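Local coordinates for protein glucose-6-phosphate acetyltransferase 1 (Arabidopsis thaliana, PDB 3T90) that transfers an acetyl group from acetyl-CoA to glucosamine 6-phosphate, a step in making UDP-N-acetylglucosamine for protein and lipid glycosylation, at residues K74-L77 against R78-K82; V90-S93 against R94-G97; E127-V130 against F131-C135. One frame throughout, in Å; residues are numbered along the deposited sequence. Where two conformers were deposited one is given.

Interaction 1 of 3, residues K74-L77 against R78-K82; sequences KKFL and RNCGK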
ATOM      1  N   LYS A  74       1.533   8.953   0.869  1.00  6.27           N
ATOM      2  CA  LYS A  74       2.080  10.191   0.279  1.00  7.03           C
ATOM      3  C   LYS A  74       3.329   9.891  -0.499  1.00  9.11           C
ATOM      4  O   LYS A  74       4.205   9.173  -0.024  1.00  9.00           O
ATOM      5  CB  LYS A  74       2.401  11.150   1.382  1.00  9.47           C
ATOM      6  CG  LYS A  74       1.108  11.633   2.123  1.00 10.61           C
ATOM      7  CD  LYS A  74       1.433  12.611   3.225  1.00 16.35           C
ATOM      8  CE  LYS A  74       0.111  12.950   3.914  1.00 20.46           C
ATOM      9  NZ  LYS A  74      -0.126  11.968   5.051  1.00 28.66           N
ATOM     10  N   LYS A  75       3.442  10.491  -1.693  1.00  7.78           N
ATOM     11  CA  LYS A  75       4.583  10.271  -2.596  1.00  8.26           C
ATOM     12  C   LYS A  75       5.248  11.556  -2.974  1.00  8.35           C
ATOM     13  O   LYS A  75       4.689  12.653  -2.628  1.00  8.03           O
ATOM     14  CB  LYS A  75       4.071   9.605  -3.887  1.00 10.72           C
ATOM     15  CG  LYS A  75       3.456   8.220  -3.665  1.00  8.56           C
ATOM     16  CD  LYS A  75       3.097   7.666  -5.027  1.00  8.87           C
ATOM     17  CE  LYS A  75       2.586   6.223  -5.045  1.00  9.02           C
ATOM     18  NZ  LYS A  75       3.696   5.241  -4.723  1.00  8.87           N
ATOM     19  N   PHE A  76       6.376  11.507  -3.682  1.00  9.26           N
ATOM     20  CA  PHE A  76       6.941  12.698  -4.312  1.00  8.81           C
ATOM     21  C   PHE A  76       6.505  12.828  -5.745  1.00  9.74           C
ATOM     22  O   PHE A  76       6.321  13.932  -6.250  1.00 11.79           O
ATOM     23  CB  PHE A  76       8.508  12.677  -4.259  1.00  9.09           C
ATOM     24  CG  PHE A  76       9.075  12.906  -2.887  1.00  7.68           C
ATOM     25  CD1 PHE A  76       9.325  14.202  -2.426  1.00  9.06           C
ATOM     26  CD2 PHE A  76       9.367  11.866  -2.076  1.00  9.05           C
ATOM     27  CE1 PHE A  76       9.814  14.385  -1.150  1.00 10.16           C
ATOM     28  CE2 PHE A  76       9.860  12.072  -0.800  1.00  8.75           C
ATOM     29  CZ  PHE A  76      10.109  13.347  -0.361  1.00  8.22           C
ATOM     30  N   LEU A  77       6.314  11.730  -6.429  1.00  9.93           N
ATOM     31  CA  LEU A  77       5.846  11.819  -7.837  1.00 11.82           C
ATOM     32  C   LEU A  77       4.384  12.293  -7.887  1.00  9.72           C
ATOM     33  O   LEU A  77       3.652  12.468  -6.882  1.00 11.02           O
ATOM     34  CB  LEU A  77       6.267  10.568  -8.656  1.00 10.82           C
ATOM     35  CG  LEU A  77       5.639   9.267  -8.175  1.00 10.47           C
ATOM     36  CD1 LEU A  77       4.120   9.128  -8.505  1.00 13.99           C
ATOM     37  CD2 LEU A  77       6.420   8.111  -8.626  1.00 14.01           C
ATOM     38  N   ARG A  78       3.910  12.638  -9.106  1.00 10.02           N
ATOM     39  CA  ARG A  78       2.568  13.152  -9.237  1.00 11.18           C
ATOM     40  C   ARG A  78       2.362  14.448  -8.417  1.00 11.54           C
ATOM     41  O   ARG A  78       1.375  14.668  -7.797  1.00 13.05           O
ATOM     42  CB  ARG A  78       1.453  12.071  -8.984  1.00 11.56           C
ATOM     43  CG  ARG A  78       1.298  11.097 -10.177  1.00 12.34           C
ATOM     44  CD  ARG A  78       0.343  11.829 -11.183  1.00 20.52           C
ATOM     45  NE  ARG A  78      -0.288  10.928 -12.167  1.00 18.33           N
ATOM     46  CZ  ARG A  78      -1.524  11.094 -12.585  1.00 15.89           C
ATOM     47  NH1 ARG A  78      -2.274  12.173 -12.115  1.00 17.94           N
ATOM     48  NH2 ARG A  78      -2.014  10.228 -13.505  1.00 23.51           N
ATOM     49  N   ASN A  79       3.386  15.342  -8.507  1.00 13.01           N
ATOM     50  CA  ASN A  79       3.334  16.636  -7.810  1.00 14.15           C
ATOM     51  C   ASN A  79       3.112  16.458  -6.344  1.00 11.91           C
ATOM     52  O   ASN A  79       2.232  17.025  -5.738  1.00 13.17           O
ATOM     53  CB  ASN A  79       2.265  17.562  -8.463  1.00 16.10           C
ATOM     54  CG  ASN A  79       2.747  18.151  -9.776  1.00 19.81           C
ATOM     55  OD1 ASN A  79       3.434  19.161  -9.768  1.00 23.51           O
ATOM     56  ND2 ASN A  79       2.383  17.515 -10.899  1.00 17.52           N
ATOM     57  N   CYS A  80       3.952  15.614  -5.760  1.00 10.41           N
ATOM     58  CA  CYS A  80       3.771  15.271  -4.300  1.00  9.83           C
ATOM     59  C   CYS A  80       2.301  14.797  -4.077  1.00 10.11           C
ATOM     60  O   CYS A  80       1.548  15.292  -3.200  1.00 12.61           O
ATOM     61  CB  CYS A  80       4.191  16.395  -3.347  1.00  9.07           C
ATOM     62  SG  CYS A  80       6.004  16.643  -3.461  1.00 13.45           S
ATOM     63  N   GLY A  81       1.936  13.797  -4.890  1.00 10.48           N
ATOM     64  CA  GLY A  81       0.591  13.234  -4.843  1.00  9.82           C
ATOM     65  C   GLY A  81       0.386  12.202  -3.758  1.00  9.50           C
ATOM     66  O   GLY A  81       1.277  11.892  -2.995  1.00 10.91           O
ATOM     67  N   LYS A  82      -0.836  11.667  -3.780  1.00  8.23           N
ATOM     68  CA  LYS A  82      -1.306  10.686  -2.786  1.00 10.41           C
ATOM     69  C   LYS A  82      -2.012   9.588  -3.481  1.00  8.31           C
ATOM     70  O   LYS A  82      -2.826   9.827  -4.404  1.00  8.66           O
ATOM     71  CB  LYS A  82      -2.267  11.340  -1.755  1.00 12.32           C
ATOM     72  CG  LYS A  82      -1.587  12.280  -0.850  1.00 20.02           C
ATOM     73  CD  LYS A  82      -2.536  12.621   0.272  1.00 23.26           C
ATOM     74  CE  LYS A  82      -3.740  13.336  -0.181  1.00 22.42           C
ATOM     75  NZ  LYS A  82      -4.170  14.289   1.000  1.00 23.07           N
TER

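Interaction 2 of 3, residues V90-S93 against R94-G97; sequences VVDS and RFRG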
ATOM      1  N   VAL A  90     -13.633  -7.909   2.150  1.00  8.29           N
ATOM      2  CA  VAL A  90     -14.226  -9.269   2.309  1.00 10.11           C
ATOM      3  C   VAL A  90     -15.702  -9.088   2.619  1.00 10.05           C
ATOM      4  O   VAL A  90     -16.105  -8.149   3.299  1.00  8.42           O
ATOM      5  CB  VAL A  90     -13.446 -10.121   3.364  1.00 12.51           C
ATOM      6  CG1 VAL A  90     -13.457  -9.525   4.599  1.00 16.36           C
ATOM      7  CG2 VAL A  90     -14.065 -11.528   3.502  1.00 16.17           C
ATOM      8  N   VAL A  91     -16.515  -9.927   1.973  1.00 10.60           N
ATOM      9  CA  VAL A  91     -17.958  -9.997   2.224  1.00 10.18           C
ATOM     10  C   VAL A  91     -18.266 -11.349   2.801  1.00 10.23           C
ATOM     11  O   VAL A  91     -17.788 -12.369   2.280  1.00 12.75           O
ATOM     12  CB  VAL A  91     -18.730  -9.760   0.913  1.00 10.08           C
ATOM     13  CG1 VAL A  91     -20.289  -9.791   1.190  1.00 12.90           C
ATOM     14  CG2 VAL A  91     -18.349  -8.477   0.380  1.00 12.75           C
ATOM     15  N   ASP A  92     -19.049 -11.394   3.881  1.00 10.53           N
ATOM     16  CA  ASP A  92     -19.490 -12.685   4.467  1.00 12.37           C
ATOM     17  C   ASP A  92     -20.147 -13.534   3.351  1.00 14.43           C
ATOM     18  O   ASP A  92     -20.982 -13.008   2.611  1.00 14.70           O
ATOM     19  CB  ASP A  92     -20.439 -12.393   5.618  1.00 11.38           C
ATOM     20  CG  ASP A  92     -20.713 -13.620   6.470  1.00 16.65           C
ATOM     21  OD1 ASP A  92     -20.717 -14.772   6.015  1.00 18.10           O
ATOM     22  OD2 ASP A  92     -21.029 -13.394   7.636  1.00 23.76           O
ATOM     23  N   SER A  93     -19.763 -14.799   3.295  1.00 15.26           N
ATOM     24  CA  SER A  93     -20.250 -15.721   2.263  0.79 18.08           C
ATOM     25  C   SER A  93     -21.800 -15.778   2.295  1.00 18.97           C
ATOM     26  O   SER A  93     -22.427 -15.893   1.218  1.00 21.69           O
ATOM     27  CB  SER A  93     -19.607 -17.108   2.431  0.79 18.44           C
ATOM     28  OG  SER A  93     -19.866 -17.619   3.730  0.79 21.84           O
ATOM     29  N   ARG A  94     -22.392 -15.639   3.475  1.00 20.88           N
ATOM     30  CA  ARG A  94     -23.871 -15.617   3.601  1.00 23.85           C
ATOM     31  C   ARG A  94     -24.491 -14.481   2.785  1.00 24.01           C
ATOM     32  O   ARG A  94     -25.677 -14.527   2.381  1.00 25.22           O
ATOM     33  CB  ARG A  94     -24.335 -15.334   5.040  1.00 25.62           C
ATOM     34  CG  ARG A  94     -23.763 -16.082   6.213  1.00 33.75           C
ATOM     35  CD  ARG A  94     -24.699 -15.957   7.459  1.00 43.85           C
ATOM     36  NE  ARG A  94     -24.352 -14.917   8.444  1.00 49.76           N
ATOM     37  CZ  ARG A  94     -23.262 -14.925   9.235  1.00 54.49           C
ATOM     38  NH1 ARG A  94     -22.342 -15.895   9.133  1.00 53.28           N
ATOM     39  NH2 ARG A  94     -23.067 -13.933  10.121  1.00 56.19           N
ATOM     40  N   PHE A  95     -23.766 -13.389   2.629  1.00 20.22           N
ATOM     41  CA  PHE A  95     -24.336 -12.173   2.081  1.00 21.67           C
ATOM     42  C   PHE A  95     -23.756 -11.875   0.725  1.00 21.81           C
ATOM     43  O   PHE A  95     -23.750 -10.730   0.305  1.00 21.91           O
ATOM     44  CB  PHE A  95     -24.109 -10.960   3.034  1.00 21.09           C
ATOM     45  CG  PHE A  95     -24.828 -11.062   4.396  1.00 23.04           C
ATOM     46  CD1 PHE A  95     -26.241 -11.049   4.476  1.00 25.47           C
ATOM     47  CD2 PHE A  95     -24.102 -11.113   5.603  1.00 24.10           C
ATOM     48  CE1 PHE A  95     -26.872 -11.146   5.680  1.00 27.65           C
ATOM     49  CE2 PHE A  95     -24.757 -11.185   6.826  1.00 27.30           C
ATOM     50  CZ  PHE A  95     -26.165 -11.201   6.855  1.00 28.60           C
ATOM     51  N   ARG A  96     -23.211 -12.871   0.036  1.00 22.53           N
ATOM     52  CA  ARG A  96     -22.666 -12.606  -1.299  1.00 25.32           C
ATOM     53  C   ARG A  96     -23.847 -12.427  -2.284  1.00 25.74           C
ATOM     54  O   ARG A  96     -24.941 -12.878  -1.984  1.00 26.66           O
ATOM     55  CB  ARG A  96     -21.575 -13.621  -1.680  1.00 27.53           C
ATOM     56  CG  ARG A  96     -20.373 -13.512  -0.662  1.00 31.25           C
ATOM     57  CD  ARG A  96     -19.008 -13.973  -1.150  1.00 32.94           C
ATOM     58  NE  ARG A  96     -18.123 -13.939  -0.002  1.00 34.82           N
ATOM     59  CZ  ARG A  96     -17.184 -14.836   0.333  1.00 36.39           C
ATOM     60  NH1 ARG A  96     -16.995 -15.923  -0.434  1.00 37.96           N
ATOM     61  NH2 ARG A  96     -16.438 -14.648   1.474  1.00 32.07           N
ATOM     62  N   GLY A  97     -23.664 -11.631  -3.323  1.00 25.03           N
ATOM     63  CA  GLY A  97     -24.821 -11.357  -4.243  1.00 25.07           C
ATOM     64  C   GLY A  97     -25.726 -10.189  -3.818  1.00 24.67           C
ATOM     65  O   GLY A  97     -26.722  -9.865  -4.518  1.00 25.00           O
TER
HETATM   66  O   HOH W   1     -20.691 -17.112   7.163  1.00 38.01           O

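Interaction 3 of 3, residues E127-V130 against F131-C135; sequences ENKV and FYEKC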
ATOM      1  N   GLU A 127      -9.649 -14.238 -10.922  1.00 16.31           N
ATOM      2  CA  GLU A 127     -11.121 -14.453 -11.008  1.00 18.02           C
ATOM      3  C   GLU A 127     -11.968 -13.241 -10.657  1.00 17.39           C
ATOM      4  O   GLU A 127     -13.111 -13.124 -11.084  1.00 18.88           O
ATOM      5  CB  GLU A 127     -11.551 -15.605 -10.120  1.00 19.35           C
ATOM      6  CG  GLU A 127     -11.050 -16.950 -10.682  1.00 22.77           C
ATOM      7  CD  GLU A 127      -9.637 -17.376 -10.245  1.00 26.27           C
ATOM      8  OE1 GLU A 127      -8.816 -16.594  -9.650  1.00 22.94           O
ATOM      9  OE2 GLU A 127      -9.370 -18.571 -10.462  1.00 21.48           O
ATOM     10  N   ASN A 128     -11.436 -12.366  -9.814  1.00 14.78           N
ATOM     11  CA  ASN A 128     -12.177 -11.177  -9.342  1.00 14.30           C
ATOM     12  C   ASN A 128     -11.908  -9.911 -10.177  1.00 13.01           C
ATOM     13  O   ASN A 128     -12.449  -8.860  -9.832  1.00 13.60           O
ATOM     14  CB  ASN A 128     -11.880 -10.977  -7.848  1.00 13.87           C
ATOM     15  CG  ASN A 128     -12.521 -12.049  -6.984  1.00 19.36           C
ATOM     16  OD1 ASN A 128     -13.682 -12.433  -7.206  1.00 26.11           O
ATOM     17  ND2 ASN A 128     -11.807 -12.500  -5.959  1.00 20.62           N
ATOM     18  N   LYS A 129     -11.105  -9.980 -11.259  1.00 13.03           N
ATOM     19  CA  LYS A 129     -10.878  -8.876 -12.164  1.00 13.71           C
ATOM     20  C   LYS A 129     -12.227  -8.273 -12.582  1.00 12.91           C
ATOM     21  O   LYS A 129     -12.391  -7.062 -12.501  1.00 13.67           O
ATOM     22  CB  LYS A 129     -10.081  -9.286 -13.415  1.00 13.78           C
ATOM     23  CG  LYS A 129      -9.772  -8.134 -14.364  1.00 16.39           C
ATOM     24  CD  LYS A 129      -8.899  -8.676 -15.553  1.00 21.45           C
ATOM     25  CE  LYS A 129      -9.890  -8.958 -16.691  1.00 28.30           C
ATOM     26  NZ  LYS A 129      -9.652  -9.955 -17.825  1.00 35.01           N
ATOM     27  N   VAL A 130     -13.174  -9.117 -13.027  1.00 14.84           N
ATOM     28  CA  VAL A 130     -14.372  -8.548 -13.611  1.00 15.32           C
ATOM     29  C   VAL A 130     -15.204  -7.805 -12.559  1.00 15.69           C
ATOM     30  O   VAL A 130     -15.796  -6.796 -12.897  1.00 17.31           O
ATOM     31  CB  VAL A 130     -15.196  -9.670 -14.357  1.00 17.41           C
ATOM     32  CG1 VAL A 130     -16.505  -9.195 -14.832  1.00 22.66           C
ATOM     33  CG2 VAL A 130     -14.381 -10.166 -15.592  1.00 19.26           C
ATOM     34  N   PHE A 131     -15.222  -8.264 -11.308  1.00 13.00           N
ATOM     35  CA  PHE A 131     -15.865  -7.557 -10.233  1.00 13.34           C
ATOM     36  C   PHE A 131     -15.364  -6.122 -10.107  1.00 13.68           C
ATOM     37  O   PHE A 131     -16.123  -5.158 -10.040  1.00 13.29           O
ATOM     38  CB  PHE A 131     -15.702  -8.279  -8.874  1.00 14.96           C
ATOM     39  CG  PHE A 131     -16.249  -7.488  -7.734  1.00 19.07           C
ATOM     40  CD1 PHE A 131     -17.630  -7.463  -7.433  1.00 24.03           C
ATOM     41  CD2 PHE A 131     -15.394  -6.750  -6.943  1.00 19.70           C
ATOM     42  CE1 PHE A 131     -18.057  -6.681  -6.342  1.00 21.71           C
ATOM     43  CE2 PHE A 131     -15.842  -5.957  -5.838  1.00 23.56           C
ATOM     44  CZ  PHE A 131     -17.200  -5.930  -5.594  1.00 23.73           C
ATOM     45  N   TYR A 132     -14.041  -5.989 -10.039  1.00 12.74           N
ATOM     46  CA  TYR A 132     -13.475  -4.674  -9.874  1.00 11.73           C
ATOM     47  C   TYR A 132     -13.584  -3.833 -11.127  1.00 12.39           C
ATOM     48  O   TYR A 132     -13.630  -2.616 -11.012  1.00 13.30           O
ATOM     49  CB  TYR A 132     -12.010  -4.767  -9.352  1.00 11.28           C
ATOM     50  CG  TYR A 132     -11.979  -5.269  -7.924  1.00 12.08           C
ATOM     51  CD1 TYR A 132     -12.418  -4.424  -6.905  1.00 12.00           C
ATOM     52  CD2 TYR A 132     -11.640  -6.580  -7.604  1.00 10.96           C
ATOM     53  CE1 TYR A 132     -12.409  -4.847  -5.568  1.00 14.55           C
ATOM     54  CE2 TYR A 132     -11.670  -7.028  -6.297  1.00 13.32           C
ATOM     55  CZ  TYR A 132     -12.046  -6.156  -5.295  1.00 17.70           C
ATOM     56  OH  TYR A 132     -12.010  -6.608  -3.976  1.00 21.69           O
ATOM     57  N   GLU A 133     -13.615  -4.458 -12.300  1.00 12.83           N
ATOM     58  CA  GLU A 133     -13.927  -3.650 -13.506  1.00 15.58           C
ATOM     59  C   GLU A 133     -15.301  -2.976 -13.399  1.00 17.71           C
ATOM     60  O   GLU A 133     -15.484  -1.847 -13.915  1.00 18.21           O
ATOM     61  CB  GLU A 133     -13.815  -4.496 -14.800  1.00 14.70           C
ATOM     62  CG  GLU A 133     -12.358  -4.968 -15.097  1.00 15.72           C
ATOM     63  CD  GLU A 133     -12.249  -5.870 -16.355  1.00 18.11           C
ATOM     64  OE1 GLU A 133     -13.184  -6.666 -16.594  1.00 30.88           O
ATOM     65  OE2 GLU A 133     -11.222  -5.823 -17.006  1.00 27.53           O
ATOM     66  N   LYS A 134     -16.227  -3.649 -12.730  1.00 17.55           N
ATOM     67  CA  LYS A 134     -17.556  -3.074 -12.501  1.00 19.47           C
ATOM     68  C   LYS A 134     -17.556  -1.887 -11.594  1.00 19.21           C
ATOM     69  O   LYS A 134     -18.524  -1.136 -11.616  1.00 20.60           O
ATOM     70  CB  LYS A 134     -18.546  -4.116 -11.985  1.00 20.38           C
ATOM     71  CG  LYS A 134     -18.947  -5.078 -13.097  1.00 24.00           C
ATOM     72  CD  LYS A 134     -18.639  -4.586 -14.500  1.00 30.68           C
ATOM     73  CE  LYS A 134     -18.646  -5.727 -15.490  1.00 35.98           C
ATOM     74  NZ  LYS A 134     -17.845  -6.890 -14.901  1.00 35.33           N
ATOM     75  N   CYS A 135     -16.450  -1.680 -10.844  1.00 15.43           N
ATOM     76  CA  CYS A 135     -16.226  -0.540  -9.901  1.00 16.04           C
ATOM     77  C   CYS A 135     -15.396   0.510 -10.592  1.00 15.59           C
ATOM     78  O   CYS A 135     -14.998   1.496  -9.931  1.00 17.58           O
ATOM     79  CB  CYS A 135     -15.516  -1.011  -8.626  1.00 16.01           C
ATOM     80  SG  CYS A 135     -16.469  -2.225  -7.627  1.00 21.42           S
TER
HETATM   81  O   HOH W   2     -14.999 -11.238 -11.081  1.00 33.08           O

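Interaction 1 of 3, residues K74-L77 against R78-K82
Lys74 and Lys82 run side by side in the same direction, CG to CG 4.1 Å, as an antiparallel non-hydrogen-bonded pair at the mouth of a hairpin loop. Their like charges stay apart, and the ammonium of Lys74 is taken up by Asp50. Farther along, Cys80 meets Phe76 in a sulfur-aromatic contact: SG approaches the ring obliquely, 4.2 Å from Phe76 CD1. At the far end Leu77 lies athwart the start of the Arg78 side chain; with chi1 at 64° its CG sits between the backbone N and the carbonyl carbon, and CD1 comes 3.8 Å from Arg78 CG. Positive phi values at Arg78, Asn79 and Cys80 wind this part into a left-handed helical turn. Hydrogen bonds from Gly81 N to Leu77 O and from Cys80 N to Phe76 O, both 2.9 Å, tie the turn, and one from Lys75 N to Gly81 O closes the loop. Lys75 probably binds substrate; its NZ makes salt bridges with Glu73 and with Glu87 and Asp88 of the second subunit. Phe76 stacks on Phe37 in helix 34-45 of that subunit, while the loop joins the antiparallel strands 63-74 and 82-91 and leans on Tyr118, just before strand 119-124.

Interaction 2 of 3, residues V90-S93 against R94-G97
Arg96 reaches back over the turn to Val91 at the point where strand 82-91 of the GNAT fold gives way to the loop before helix 100-114, the loop that probably binds acetyl-CoA. The side chain is extended from CG to NE and holds one backbone oxygen side-on: NE and NH2 of Arg96 each lie 2.8 Å from Val91 O, which sits almost in the guanidinium plane. Ser93 CA lies over one face of the same group, offset toward its rim; the two bonds to Val91 O set how the guanidinium is turned.

The remaining hydrogen bonds shape the turn itself. Phe95 N donates to Asp92 O at 2.8 Å, and a weaker bond runs from Arg96 N to Ser93 O, as in a short 3-10 turn. Arg94 N also meets Asp92 OD1 at 3.2 Å, from above the carboxylate plane, in the manner of an Asx turn. Asp92 OD1 has Gln25 as a further partner.

Charge pairing is of another kind. Asp92 OD2 stands over the centre of the Arg94 guanidinium, 3.2 Å from NH1, with the two planes 74° apart; no N-H points at the oxygen, so the attraction is of charges alone. A water completes the link, donating to Asp92 OD1 at 2.6 Å and weakly accepting from Arg94 NH1.

Van der Waals contacts make up the rest. Phe95, edge-to-face with Phe5, receives Asp92 CB at its own edge, 3.9 Å from CD2. Val91 borders a bound HEPES molecule, probably from the crystallisation liquor, and with chi1 at -178° its CG1 swings beside the carbonyl carbon, a methyl lying against a carbonyl oxygen, 3.7 Å from Phe95 O.

Interaction 3 of 3, residues E127-V130 against F131-C135
Glu133 N donates to Lys129 O at 2.9 Å, an i to i+4 bond. One residue earlier, Tyr132 N reaches Asn128 O at a longer 3.3 Å, and that oxygen also comes 3.3 Å from Tyr132 CD2. At the start of the run a water stands in for the direct bond: it donates to Glu127 O at 2.7 Å and accepts from Phe131 N. The side chains of Lys129 and Glu133 cross at a slant: Lys129 CG stands opposite its backbone N (chi1 -178°) and the chain bends at chi3, bringing CE to 3.4 Å from Glu133 OE2, while the ammonium stays beyond salt-bridge distance. The other carboxylate oxygen, OE1, rests 3.8 Å from Val130 CG2. With an alanine in place of Glu133 the carboxylate is gone, and the Lys129 chain, no longer flanked by it, would probably be freer to swing.

These bonds run through and around the short helix 129-133, after strand 119-124 in the GNAT fold; Tyr132, Glu133 and Lys134 here probably bind acetyl-CoA. Phe131 turns an edge toward its neighbour, setting CD2 3.5 Å above the centre of the Tyr132 ring. The tyrosine also packs on Val105 of helix 100-114 and on Met144 of the second subunit, and its OH is hydrogen-bonded to N4 of a bound buffer molecule. Lys134 N returns to Val130 O at 3.2 Å.

The three local contacts follow one another along the chain within a single GNAT domain. Interactions 1 and 2 flank the two ends of strand 82-91, their centres about 35 Å apart on opposite sides of the chain's centre. Interaction 3, after strand 119-124, which runs parallel to 82-91, has its centre about 16 Å from that of interaction 2, and their nearest atoms are about 6 Å apart. Those two therefore border the probable acetyl-CoA site from neighbouring positions, whereas interaction 1, at the far end, brings its probable substrate-binding residues up to those of the second subunit, consistent with a substrate site shared across the homodimer. Interaction 3 also touches that subunit.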